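Local coordinates for protein phthiocerol synthesis polyketide synthase type I PpsC (Mycobacterium tuberculosis, PDB 7AHB) that probably loads extender units onto the synthase through its acyltransferase domain, for the assembly of phthiocerol lipids, at residues E82-F85 against V86-G90. Residues are numbered along the deposited sequence; the frame is centred on the assembly and turned at random. Where two conformers were deposited one is given.
Sequences EPEF and VAQGG
Val86 N and Ala87 N bond in turn to the carbonyls of Glu82 and Pro83, the i to i+4 ladder of an alpha helix, here the C-terminal turns of helix 72-89 at the surface of the acyltransferase domain. Val86 N lies 2.9 Å from Glu82 O, with an N-H...O angle of 173°, just after a kink at Pro83 and Glu84. Farther on the ladder is distorted: Gln88 N to Glu84 O is so short that its length is doubtful, and Gly89 N bonds only weakly, at a poor angle, to Phe85 O. Gly90 then leaves helical geometry with positive phi.

On one face Glu84 and Gln88, also four residues apart, repeat the helical spacing in their side chains: in the Gln88 conformer described here, NE2 donates to Glu84 OE2 over 2.7 Å, and the carboxylate oxygen lies close to the amide plane although the two flat groups are turned 68° apart. The same NE2 bonds to Ala154 O, a provisional tie to helix 153-167. Phe85 turns inward instead, packing on Leu93 and Leu157 and meeting the ring of Phe91 edge-to-face.

CG of Glu82 stands anti to the backbone nitrogen (chi1 -175°), and a bend at chi2 then turns the carboxylate aside. OE2 bonds to Ser92 OG, just ahead of helix 93-98, and OE1 to Arg94 N in its first turn. Beside it, Val86 CG2 rests 3.4 Å from Glu82 OE2.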
ATOM      1  N   GLU A  82      -4.321 -14.125  13.907  1.00 21.52           N
ATOM      2  CA  GLU A  82      -5.639 -14.736  13.754  1.00 21.13           C
ATOM      3  C   GLU A  82      -6.591 -14.432  14.901  1.00 22.25           C
ATOM      4  O   GLU A  82      -7.760 -14.102  14.624  1.00 22.54           O
ATOM      5  CB  GLU A  82      -5.466 -16.250  13.547  1.00 21.72           C
ATOM      6  CG  GLU A  82      -6.712 -17.028  13.263  1.00 23.99           C
ATOM      7  CD  GLU A  82      -7.336 -16.680  11.920  1.00 23.99           C
ATOM      8  OE1 GLU A  82      -6.642 -16.150  11.033  1.00 23.12           O
ATOM      9  OE2 GLU A  82      -8.540 -16.952  11.775  1.00 26.95           O
ATOM     10  N   PRO A  83      -6.186 -14.490  16.174  1.00 23.99           N
ATOM     11  CA  PRO A  83      -7.162 -14.202  17.240  1.00 26.10           C
ATOM     12  C   PRO A  83      -7.779 -12.816  17.128  1.00 27.47           C
ATOM     13  O   PRO A  83      -8.992 -12.650  17.326  1.00 30.19           O
ATOM     14  CB  PRO A  83      -6.344 -14.364  18.539  1.00 25.79           C
ATOM     15  CG  PRO A  83      -5.223 -15.255  18.153  1.00 25.28           C
ATOM     16  CD  PRO A  83      -4.877 -14.887  16.719  1.00 24.33           C
ATOM     17  N   GLU A  84      -6.969 -11.796  16.851  1.00 25.57           N
ATOM     18  CA  GLU A  84      -7.534 -10.460  16.711  1.00 29.07           C
ATOM     19  C   GLU A  84      -8.447 -10.366  15.496  1.00 29.03           C
ATOM     20  O   GLU A  84      -9.546  -9.816  15.593  1.00 31.53           O
ATOM     21  CB  GLU A  84      -6.413  -9.427  16.651  1.00 30.78           C
ATOM     22  CG  GLU A  84      -6.041  -8.878  18.013  1.00 31.00           C
ATOM     23  CD  GLU A  84      -7.202  -8.121  18.678  1.00 32.33           C
ATOM     24  OE1 GLU A  84      -7.823  -8.669  19.598  1.00 36.76           O
ATOM     25  OE2 GLU A  84      -7.514  -6.996  18.250  1.00 33.99           O
ATOM     26  N   PHE A  85      -8.044 -10.950  14.364  1.00 33.25           N
ATOM     27  CA  PHE A  85      -8.915 -10.963  13.188  1.00 34.21           C
ATOM     28  C   PHE A  85     -10.270 -11.578  13.497  1.00 39.90           C
ATOM     29  O   PHE A  85     -11.323 -11.023  13.143  1.00 41.04           O
ATOM     30  CB  PHE A  85      -8.276 -11.751  12.052  1.00 37.01           C
ATOM     31  CG  PHE A  85      -7.410 -10.929  11.151  1.00 32.94           C
ATOM     32  CD1 PHE A  85      -7.750  -9.629  10.823  1.00 36.26           C
ATOM     33  CD2 PHE A  85      -6.247 -11.446  10.650  1.00 34.36           C
ATOM     34  CE1 PHE A  85      -6.945  -8.882  10.013  1.00 36.65           C
ATOM     35  CE2 PHE A  85      -5.442 -10.694   9.843  1.00 34.20           C
ATOM     36  CZ  PHE A  85      -5.792  -9.425   9.516  1.00 35.04           C
ATOM     37  N   VAL A  86     -10.263 -12.766  14.113  1.00 35.85           N
ATOM     38  CA  VAL A  86     -11.517 -13.445  14.424  1.00 36.63           C
ATOM     39  C   VAL A  86     -12.426 -12.516  15.222  1.00 40.32           C
ATOM     40  O   VAL A  86     -13.616 -12.354  14.917  1.00 44.48           O
ATOM     41  CB  VAL A  86     -11.234 -14.768  15.163  1.00 34.68           C
ATOM     42  CG1 VAL A  86     -12.474 -15.295  15.853  1.00 38.35           C
ATOM     43  CG2 VAL A  86     -10.701 -15.794  14.160  1.00 34.85           C
ATOM     44  N   ALA A  87     -11.871 -11.852  16.222  1.00 39.73           N
ATOM     45  CA  ALA A  87     -12.670 -11.006  17.099  1.00 41.34           C
ATOM     46  C   ALA A  87     -12.825  -9.572  16.595  1.00 40.74           C
ATOM     47  O   ALA A  87     -13.799  -8.910  16.965  1.00 45.64           O
ATOM     48  CB  ALA A  87     -12.069 -11.009  18.525  1.00 43.92           C
ATOM     49  N   GLN A  88     -11.890  -9.073  15.784  0.78 43.20           N
ATOM     50  CA  GLN A  88     -11.976  -7.727  15.230  0.78 43.13           C
ATOM     51  C   GLN A  88     -12.580  -7.689  13.829  0.78 45.40           C
ATOM     52  O   GLN A  88     -12.851  -6.597  13.311  0.78 44.65           O
ATOM     53  CB  GLN A  88     -10.593  -7.080  15.166  0.78 41.99           C
ATOM     54  CG  GLN A  88     -10.134  -6.357  16.428  0.78 41.86           C
ATOM     55  CD  GLN A  88      -9.404  -5.057  16.126  0.78 42.07           C
ATOM     56  OE1 GLN A  88      -9.883  -4.244  15.328  0.78 39.79           O
ATOM     57  NE2 GLN A  88      -8.234  -4.851  16.766  0.78 38.74           N
ATOM     58  N   GLY A  89     -12.796  -8.841  13.204  1.00 54.97           N
ATOM     59  CA  GLY A  89     -13.254  -8.877  11.828  1.00 54.33           C
ATOM     60  C   GLY A  89     -14.232  -9.980  11.469  1.00 54.83           C
ATOM     61  O   GLY A  89     -14.690 -10.050  10.321  1.00 53.57           O
ATOM     62  N   GLY A  90     -14.561 -10.844  12.432  1.00 39.36           N
ATOM     63  CA  GLY A  90     -15.437 -11.965  12.180  1.00 39.07           C
ATOM     64  C   GLY A  90     -15.020 -12.837  11.008  1.00 35.87           C
ATOM     65  O   GLY A  90     -15.836 -13.601  10.477  1.00 37.55           O
TER